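Local coordinates for Tlr1174 protein (PDB 2OZT) that converts 2-succinyl-6-hydroxy-2,4-cyclohexadiene-1-carboxylate to 2-succinylbenzoate, a divalent-metal-dependent dehydration on the pathway to phylloquinone, at residues I218-S223 against Q231-R236; Y194-L199 against F241-T246. One frame throughout, in Å; residues are numbered along the deposited sequence.

Contact 1: I218-S223 against Q231-R236; sequences IALDES and QRWVDR. With NA (sodium ion), chain D.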
ATOM      1  N   ILE A 218      -3.672 -10.551 -12.956  1.00 12.64           N
ATOM      2  CA  ILE A 218      -4.185 -10.544 -11.585  1.00 12.67           C
ATOM      3  C   ILE A 218      -3.130  -9.906 -10.681  1.00 11.97           C
ATOM      4  O   ILE A 218      -1.922 -10.108 -10.886  1.00 14.06           O
ATOM      5  CB  ILE A 218      -4.523 -11.984 -11.110  1.00 13.57           C
ATOM      6  CG1 ILE A 218      -5.544 -12.595 -12.072  1.00 15.18           C
ATOM      7  CG2 ILE A 218      -5.062 -11.987  -9.688  1.00 15.07           C
ATOM      8  CD1 ILE A 218      -5.967 -14.016 -11.666  1.00 14.70           C
ATOM      9  N   ALA A 219      -3.591  -9.126  -9.712  1.00 11.52           N
ATOM     10  CA  ALA A 219      -2.701  -8.534  -8.711  1.00 12.04           C
ATOM     11  C   ALA A 219      -3.012  -9.078  -7.336  1.00 13.42           C
ATOM     12  O   ALA A 219      -4.164  -9.199  -6.938  1.00 14.42           O
ATOM     13  CB  ALA A 219      -2.905  -7.035  -8.697  1.00 13.14           C
ATOM     14  N   LEU A 220      -1.978  -9.328  -6.540  1.00 12.74           N
ATOM     15  CA  LEU A 220      -2.164  -9.684  -5.133  1.00 13.10           C
ATOM     16  C   LEU A 220      -2.058  -8.460  -4.254  1.00 13.16           C
ATOM     17  O   LEU A 220      -1.231  -7.577  -4.515  1.00 13.86           O
ATOM     18  CB  LEU A 220      -1.051 -10.651  -4.691  1.00 13.51           C
ATOM     19  CG  LEU A 220      -1.078 -11.972  -5.464  1.00 16.06           C
ATOM     20  CD1 LEU A 220       0.160 -12.735  -5.077  1.00 21.64           C
ATOM     21  CD2 LEU A 220      -2.334 -12.814  -5.206  1.00 19.78           C
ATOM     22  N   ASP A 221      -2.910  -8.411  -3.232  1.00 12.92           N
ATOM     23  CA  ASP A 221      -2.938  -7.238  -2.332  1.00 13.36           C
ATOM     24  C   ASP A 221      -3.032  -7.777  -0.916  1.00 14.28           C
ATOM     25  O   ASP A 221      -2.024  -7.818  -0.214  1.00 14.12           O
ATOM     26  CB  ASP A 221      -4.104  -6.317  -2.726  1.00 14.88           C
ATOM     27  CG  ASP A 221      -4.218  -5.080  -1.863  1.00 17.57           C
ATOM     28  OD1 ASP A 221      -3.218  -4.639  -1.233  1.00 15.84           O
ATOM     29  OD2 ASP A 221      -5.331  -4.497  -1.798  1.00 17.80           O
ATOM     30  N   GLU A 222      -4.215  -8.195  -0.481  1.00 14.68           N
ATOM     31  CA  GLU A 222      -4.357  -8.801   0.837  1.00 14.44           C
ATOM     32  C   GLU A 222      -3.412  -9.973   1.014  1.00 15.15           C
ATOM     33  O   GLU A 222      -2.947 -10.238   2.143  1.00 15.66           O
ATOM     34  CB  GLU A 222      -5.815  -9.249   1.040  1.00 14.99           C
ATOM     35  CG  GLU A 222      -6.832  -8.097   1.278  1.00 16.27           C
ATOM     36  CD  GLU A 222      -7.437  -7.447   0.035  1.00 16.25           C
ATOM     37  OE1 GLU A 222      -6.925  -7.644  -1.084  1.00 16.10           O
ATOM     38  OE2 GLU A 222      -8.440  -6.664   0.188  1.00 18.56           O
ATOM     39  N   SER A 223      -3.066 -10.649  -0.084  1.00 13.34           N
ATOM     40  CA  SER A 223      -2.153 -11.778  -0.003  1.00 14.89           C
ATOM     41  C   SER A 223      -0.699 -11.410   0.261  1.00 15.54           C
ATOM     42  O   SER A 223       0.093 -12.303   0.649  1.00 15.82           O
ATOM     43  CB  SER A 223      -2.195 -12.607  -1.296  1.00 13.93           C
ATOM     44  OG  SER A 223      -3.387 -13.402  -1.392  1.00 15.68           O
ATOM     45  N   GLN A 231       8.027 -12.933  -0.968  1.00 15.17           N
ATOM     46  CA  GLN A 231       8.989 -13.967  -1.367  1.00 15.81           C
ATOM     47  C   GLN A 231       8.292 -15.306  -1.618  1.00 15.70           C
ATOM     48  O   GLN A 231       8.642 -15.998  -2.583  1.00 15.32           O
ATOM     49  CB  GLN A 231      10.079 -14.114  -0.303  1.00 17.07           C
ATOM     50  CG  GLN A 231      11.093 -15.196  -0.676  1.00 18.61           C
ATOM     51  CD  GLN A 231      12.196 -15.333   0.298  1.00 26.42           C
ATOM     52  OE1 GLN A 231      13.123 -14.518   0.308  1.00 30.80           O
ATOM     53  NE2 GLN A 231      12.150 -16.394   1.104  1.00 28.53           N
ATOM     54  N   ARG A 232       7.355 -15.693  -0.744  1.00 16.06           N
ATOM     55  CA  ARG A 232       6.606 -16.955  -0.976  1.00 15.53           C
ATOM     56  C   ARG A 232       5.921 -16.998  -2.364  1.00 15.41           C
ATOM     57  O   ARG A 232       5.942 -18.024  -3.090  1.00 16.88           O
ATOM     58  CB  ARG A 232       5.596 -17.175   0.149  1.00 17.14           C
ATOM     59  CG  ARG A 232       4.732 -18.423   0.012  1.00 18.40           C
ATOM     60  CD  ARG A 232       3.867 -18.617   1.283  1.00 20.94           C
ATOM     61  NE  ARG A 232       4.716 -18.859   2.466  1.00 21.60           N
ATOM     62  CZ  ARG A 232       4.891 -18.016   3.486  1.00 25.78           C
ATOM     63  NH1 ARG A 232       4.236 -16.863   3.534  1.00 23.96           N
ATOM     64  NH2 ARG A 232       5.714 -18.339   4.488  1.00 25.38           N
ATOM     65  N   TRP A 233       5.346 -15.864  -2.771  1.00 14.67           N
ATOM     66  CA  TRP A 233       4.633 -15.816  -4.057  1.00 14.23           C
ATOM     67  C   TRP A 233       5.586 -15.771  -5.247  1.00 15.51           C
ATOM     68  O   TRP A 233       5.320 -16.342  -6.296  1.00 16.05           O
ATOM     69  CB  TRP A 233       3.673 -14.645  -4.043  1.00 14.72           C
ATOM     70  CG  TRP A 233       2.383 -15.005  -3.347  1.00 14.47           C
ATOM     71  CD1 TRP A 233       1.954 -14.630  -2.101  1.00 15.31           C
ATOM     72  CD2 TRP A 233       1.372 -15.859  -3.879  1.00 15.00           C
ATOM     73  NE1 TRP A 233       0.706 -15.173  -1.842  1.00 15.47           N
ATOM     74  CE2 TRP A 233       0.332 -15.921  -2.927  1.00 14.78           C
ATOM     75  CE3 TRP A 233       1.229 -16.544  -5.093  1.00 16.47           C
ATOM     76  CZ2 TRP A 233      -0.827 -16.658  -3.134  1.00 16.58           C
ATOM     77  CZ3 TRP A 233       0.068 -17.257  -5.318  1.00 16.80           C
ATOM     78  CH2 TRP A 233      -0.943 -17.322  -4.346  1.00 16.85           C
ATOM     79  N   VAL A 234       6.729 -15.114  -5.080  1.00 15.65           N
ATOM     80  CA  VAL A 234       7.750 -15.178  -6.124  1.00 16.20           C
ATOM     81  C   VAL A 234       8.189 -16.628  -6.316  1.00 16.67           C
ATOM     82  O   VAL A 234       8.375 -17.081  -7.444  1.00 16.80           O
ATOM     83  CB  VAL A 234       8.965 -14.340  -5.710  1.00 16.06           C
ATOM     84  CG1 VAL A 234      10.132 -14.587  -6.616  1.00 19.05           C
ATOM     85  CG2 VAL A 234       8.591 -12.820  -5.714  1.00 16.96           C
ATOM     86  N   ASP A 235       8.409 -17.318  -5.207  1.00 17.19           N
ATOM     87  CA  ASP A 235       8.963 -18.683  -5.309  1.00 16.75           C
ATOM     88  C   ASP A 235       7.902 -19.641  -5.835  1.00 18.65           C
ATOM     89  O   ASP A 235       8.251 -20.720  -6.348  1.00 19.33           O
ATOM     90  CB  ASP A 235       9.574 -19.140  -3.966  1.00 17.63           C
ATOM     91  CG  ASP A 235      10.828 -18.357  -3.588  1.00 20.94           C
ATOM     92  OD1 ASP A 235      11.461 -17.736  -4.464  1.00 24.96           O
ATOM     93  OD2 ASP A 235      11.186 -18.388  -2.396  1.00 23.55           O
ATOM     94  N   ARG A 236       6.627 -19.274  -5.698  1.00 17.18           N
ATOM     95  CA  ARG A 236       5.533 -20.012  -6.345  1.00 17.64           C
ATOM     96  C   ARG A 236       5.413 -19.712  -7.837  1.00 17.81           C
ATOM     97  O   ARG A 236       4.558 -20.293  -8.523  1.00 19.38           O
ATOM     98  CB  ARG A 236       4.189 -19.663  -5.686  1.00 16.92           C
ATOM     99  CG  ARG A 236       3.947 -20.419  -4.401  1.00 18.45           C
ATOM    100  CD  ARG A 236       2.760 -19.836  -3.605  1.00 18.19           C
ATOM    101  NE  ARG A 236       2.532 -20.624  -2.399  1.00 20.84           N
ATOM    102  CZ  ARG A 236       1.739 -20.278  -1.398  1.00 21.78           C
ATOM    103  NH1 ARG A 236       1.056 -19.128  -1.423  1.00 21.64           N
ATOM    104  NH2 ARG A 236       1.616 -21.099  -0.367  1.00 21.60           N
TER
HETATM  105 NA    NA D 701      -7.456  -5.788  -2.948  1.00 25.98          NA
HETATM  106  O   HOH W   1      -0.390 -14.905   0.918  1.00 21.32           O
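A single water links Trp233 to the backbone of Ser223, and no direct hydrogen bond joins 218-223 to 231-236. The indole NE1 donates to this water at 3.0 Å, and the water donates onward to Ser223 O at 2.7 Å. It lies at the indole edge, in the ring plane, beside Trp233 NE1 and Ser223 O, which stand 3.8 Å apart, and bridges them with a sharp bend. The other half of the contact is apolar: Leu220 CD1 sits over one indole face in a CH-pi contact, 3.6 Å from the centroid of the five-membered ring and only 15° off the ring normal. With CG set anti to its carbonyl carbon (chi1 -62°), Leu220 carries that methyl group toward the helix, and the two side chains cross at about a right angle. On the opposite face, Arg236 NH1 lies 3.5 Å above the ring plane, while the Arg236 guanidinium also makes a cation-pi contact with Trp204. The indole thus has a neighbour on each face, both toward the rim; Leu208 packs on it too, and the Trp238 ring meets it, planes at about 75°. Strand 218-220 and helix 227-235 are the first two elements of a beta-alpha-beta unit in the barrel domain of this enolase-superfamily enzyme. Just past the strand, Asp221 OD2 and Glu222 OE1 bind the sodium ion, with Asp167 as a further ligand; Asp221 is also a magnesium ligand. Chemically, the indole packs its face on a hydrocarbon yet still satisfies its buried N-H through water, while the neighbouring carboxylates serve the metal.

Contact 2: Y194-L199 against F241-T246; sequences YVEQPL and FFVIKT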
ATOM      1  N   TYR A 194      -5.574  -4.932 -14.492  1.00 13.87           N
ATOM      2  CA  TYR A 194      -5.613  -6.185 -13.758  1.00 13.64           C
ATOM      3  C   TYR A 194      -6.848  -6.269 -12.910  1.00 12.01           C
ATOM      4  O   TYR A 194      -7.553  -5.250 -12.698  1.00 12.04           O
ATOM      5  CB  TYR A 194      -4.364  -6.367 -12.866  1.00 13.21           C
ATOM      6  CG  TYR A 194      -3.955  -5.236 -11.903  1.00 13.25           C
ATOM      7  CD1 TYR A 194      -2.786  -4.517 -12.153  1.00 15.16           C
ATOM      8  CD2 TYR A 194      -4.689  -4.924 -10.763  1.00 13.92           C
ATOM      9  CE1 TYR A 194      -2.320  -3.523 -11.254  1.00 13.76           C
ATOM     10  CE2 TYR A 194      -4.233  -3.905  -9.857  1.00 14.14           C
ATOM     11  CZ  TYR A 194      -3.070  -3.236 -10.137  1.00 15.32           C
ATOM     12  OH  TYR A 194      -2.672  -2.283  -9.226  1.00 15.72           O
ATOM     13  N   VAL A 195      -7.140  -7.501 -12.461  1.00 12.58           N
ATOM     14  CA  VAL A 195      -8.104  -7.760 -11.406  1.00 12.36           C
ATOM     15  C   VAL A 195      -7.299  -7.968 -10.113  1.00 13.05           C
ATOM     16  O   VAL A 195      -6.408  -8.807 -10.061  1.00 14.36           O
ATOM     17  CB  VAL A 195      -9.014  -8.994 -11.722  1.00 13.72           C
ATOM     18  CG1 VAL A 195      -9.913  -9.263 -10.545  1.00 15.67           C
ATOM     19  CG2 VAL A 195      -9.825  -8.789 -13.013  1.00 16.56           C
ATOM     20  N   GLU A 196      -7.646  -7.204  -9.100  1.00 13.59           N
ATOM     21  CA  GLU A 196      -6.921  -7.235  -7.835  1.00 12.89           C
ATOM     22  C   GLU A 196      -7.603  -8.146  -6.825  1.00 13.37           C
ATOM     23  O   GLU A 196      -8.818  -8.007  -6.596  1.00 13.60           O
ATOM     24  CB  GLU A 196      -6.811  -5.822  -7.263  1.00 13.07           C
ATOM     25  CG  GLU A 196      -5.919  -5.698  -6.043  1.00 15.92           C
ATOM     26  CD  GLU A 196      -5.721  -4.240  -5.684  1.00 20.00           C
ATOM     27  OE1 GLU A 196      -6.207  -3.385  -6.431  1.00 21.76           O
ATOM     28  OE2 GLU A 196      -5.041  -3.954  -4.679  1.00 20.05           O
ATOM     29  N   GLN A 197      -6.859  -9.142  -6.321  1.00 12.40           N
ATOM     30  CA  GLN A 197      -7.345 -10.036  -5.252  1.00 13.00           C
ATOM     31  C   GLN A 197      -8.738 -10.646  -5.547  1.00 13.46           C
ATOM     32  O   GLN A 197      -9.686 -10.407  -4.812  1.00 13.75           O
ATOM     33  CB  GLN A 197      -7.262  -9.355  -3.871  1.00 14.07           C
ATOM     34  CG  GLN A 197      -7.232 -10.370  -2.720  1.00 14.01           C
ATOM     35  CD  GLN A 197      -5.893 -11.026  -2.547  1.00 14.04           C
ATOM     36  OE1 GLN A 197      -4.839 -10.355  -2.594  1.00 14.77           O
ATOM     37  NE2 GLN A 197      -5.878 -12.345  -2.347  1.00 13.62           N
ATOM     38  N   PRO A 198      -8.823 -11.439  -6.619  1.00 13.31           N
ATOM     39  CA  PRO A 198     -10.162 -11.975  -6.898  1.00 14.10           C
ATOM     40  C   PRO A 198     -10.655 -12.927  -5.823  1.00 15.13           C
ATOM     41  O   PRO A 198     -11.878 -12.980  -5.569  1.00 17.28           O
ATOM     42  CB  PRO A 198      -9.983 -12.684  -8.237  1.00 15.05           C
ATOM     43  CG  PRO A 198      -8.531 -13.005  -8.341  1.00 14.14           C
ATOM     44  CD  PRO A 198      -7.858 -11.794  -7.664  1.00 13.63           C
ATOM     45  N   LEU A 199      -9.747 -13.621  -5.155  1.00 13.75           N
ATOM     46  CA  LEU A 199     -10.130 -14.617  -4.130  1.00 14.20           C
ATOM     47  C   LEU A 199      -9.473 -14.243  -2.825  1.00 14.33           C
ATOM     48  O   LEU A 199      -8.445 -13.559  -2.849  1.00 15.39           O
ATOM     49  CB  LEU A 199      -9.691 -16.033  -4.554  1.00 15.46           C
ATOM     50  CG  LEU A 199     -10.214 -16.573  -5.895  1.00 15.07           C
ATOM     51  CD1 LEU A 199      -9.552 -17.905  -6.194  1.00 14.69           C
ATOM     52  CD2 LEU A 199     -11.722 -16.713  -5.793  1.00 17.20           C
ATOM     53  N   PHE A 241       0.794  -9.241 -10.774  1.00 12.50           N
ATOM     54  CA  PHE A 241       1.281  -8.062 -10.068  1.00 12.89           C
ATOM     55  C   PHE A 241       1.257  -8.225  -8.555  1.00 13.31           C
ATOM     56  O   PHE A 241       0.565  -9.060  -7.987  1.00 12.91           O
ATOM     57  CB  PHE A 241       0.429  -6.842 -10.422  1.00 12.39           C
ATOM     58  CG  PHE A 241       0.591  -6.399 -11.844  1.00 14.25           C
ATOM     59  CD1 PHE A 241       1.434  -5.361 -12.193  1.00 17.33           C
ATOM     60  CD2 PHE A 241      -0.132  -7.045 -12.850  1.00 13.27           C
ATOM     61  CE1 PHE A 241       1.575  -4.994 -13.529  1.00 19.53           C
ATOM     62  CE2 PHE A 241      -0.031  -6.651 -14.172  1.00 18.03           C
ATOM     63  CZ  PHE A 241       0.842  -5.631 -14.525  1.00 19.51           C
ATOM     64  N   PHE A 242       2.085  -7.411  -7.894  1.00 12.47           N
ATOM     65  CA  PHE A 242       2.132  -7.413  -6.432  1.00 12.82           C
ATOM     66  C   PHE A 242       1.873  -5.976  -5.989  1.00 13.16           C
ATOM     67  O   PHE A 242       2.546  -5.063  -6.484  1.00 13.69           O
ATOM     68  CB  PHE A 242       3.567  -7.705  -5.980  1.00 13.39           C
ATOM     69  CG  PHE A 242       4.093  -9.098  -6.300  1.00 13.87           C
ATOM     70  CD1 PHE A 242       4.106 -10.081  -5.332  1.00 16.81           C
ATOM     71  CD2 PHE A 242       4.676  -9.375  -7.542  1.00 13.25           C
ATOM     72  CE1 PHE A 242       4.654 -11.353  -5.616  1.00 18.05           C
ATOM     73  CE2 PHE A 242       5.220 -10.643  -7.805  1.00 16.21           C
ATOM     74  CZ  PHE A 242       5.199 -11.604  -6.839  1.00 17.66           C
ATOM     75  N   VAL A 243       0.890  -5.774  -5.124  1.00 12.23           N
ATOM     76  CA  VAL A 243       0.628  -4.422  -4.596  1.00 12.53           C
ATOM     77  C   VAL A 243       1.394  -4.327  -3.262  1.00 12.74           C
ATOM     78  O   VAL A 243       1.081  -5.039  -2.306  1.00 13.68           O
ATOM     79  CB  VAL A 243      -0.878  -4.197  -4.392  1.00 13.07           C
ATOM     80  CG1 VAL A 243      -1.147  -2.794  -3.841  1.00 14.83           C
ATOM     81  CG2 VAL A 243      -1.633  -4.417  -5.729  1.00 14.87           C
ATOM     82  N   ILE A 244       2.438  -3.501  -3.231  1.00 12.76           N
ATOM     83  CA  ILE A 244       3.331  -3.426  -2.076  1.00 12.07           C
ATOM     84  C   ILE A 244       2.941  -2.266  -1.182  1.00 11.73           C
ATOM     85  O   ILE A 244       2.896  -1.103  -1.649  1.00 12.01           O
ATOM     86  CB  ILE A 244       4.765  -3.152  -2.578  1.00 11.84           C
ATOM     87  CG1 ILE A 244       5.270  -4.252  -3.526  1.00 14.60           C
ATOM     88  CG2 ILE A 244       5.749  -2.978  -1.385  1.00 12.39           C
ATOM     89  CD1 ILE A 244       5.271  -5.674  -2.917  1.00 13.80           C
ATOM     90  N   LYS A 245       2.646  -2.577   0.083  1.00 11.68           N
ATOM     91  CA  LYS A 245       2.417  -1.525   1.084  1.00 11.73           C
ATOM     92  C   LYS A 245       3.696  -1.353   1.868  1.00 12.02           C
ATOM     93  O   LYS A 245       3.972  -2.075   2.819  1.00 12.40           O
ATOM     94  CB  LYS A 245       1.293  -1.896   2.064  1.00 12.27           C
ATOM     95  CG  LYS A 245      -0.126  -1.825   1.449  1.00 11.65           C
ATOM     96  CD  LYS A 245      -0.469  -2.906   0.374  1.00 13.03           C
ATOM     97  CE  LYS A 245      -0.375  -4.340   0.891  1.00 13.96           C
ATOM     98  NZ  LYS A 245      -0.742  -5.291  -0.286  1.00 13.67           N
ATOM     99  N   THR A 246       4.504  -0.404   1.400  1.00 11.09           N
ATOM    100  CA  THR A 246       5.861  -0.276   1.927  1.00 11.78           C
ATOM    101  C   THR A 246       5.878  -0.090   3.454  1.00 12.71           C
ATOM    102  O   THR A 246       6.777  -0.620   4.126  1.00 12.00           O
ATOM    103  CB  THR A 246       6.556   0.836   1.203  1.00 12.37           C
ATOM    104  OG1 THR A 246       6.598   0.548  -0.198  1.00 15.63           O
ATOM    105  CG2 THR A 246       8.013   1.037   1.657  1.00 13.63           C
TER
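Tyr194 leads its segment into Phe241, its CD1 standing 3.7 Å from Phe241 CD2, over one phenyl face and toward the rim. The ring centroids are 5.1 Å apart and the planes make 39°, so the pair is oblique. Tyr194 reaches this place with CG between its backbone N and carbonyl carbon (chi1 51°). Its neighbour Val195 faces the other way, onto helix 174-187. Glu196, a magnesium ligand, runs extended beyond CG and brings OE2 to within 3.6 Å of Val243 CG2, while its OE1 lies at the edge of the Tyr194 ring, in plane. Gln197 then turns its amide onto its own segment: NE2 donates to Leu199 O at 2.9 Å, and OE1 accepts from Asp221 N. The strand axes approach to 9.3 Å, since strand 218-220 lies between 192-196 and 241-244 in the sheet; the side chains meet inside the barrel, over Ala219 of the intervening strand. Replacing Phe241 by an alanine would probably open a gap beneath Tyr194 CD1 and let the tyrosine ring turn more freely. Lys245, the predicted proton acceptor, donates from NZ to Val243 O at 2.7 Å, above the carbonyl plane, and forms a salt bridge with Asp221. The aromatic floor gives way to a polar site where Lys245 NZ, 6.3 Å from Glu196 OE2, is held too far off for an ion pair, keeping lysine and metal ligand apart at the strands' C-terminal ends.

How the contacts relate
From the N terminus, residues 194-199 come first, on the strand that opens contact 2. After helix 204-213 the chain enters 218-223, and contact 1 closes a short loop when helix 227-235 delivers 231-236 against it. Strand 241-244 follows directly and closes the larger loop of contact 2, inside which contact 1 is nested; the two do not cross. Strand 218-220 lies between the strands of contact 2, so contact 1 ties it outward to its helix and contact 2 joins its flanking strands on the inner side of that strand. The contacts lie about 8 Å apart, centre to centre, and Ala219 O meets Gln197 N at 2.8 Å in a probable hydrogen bond.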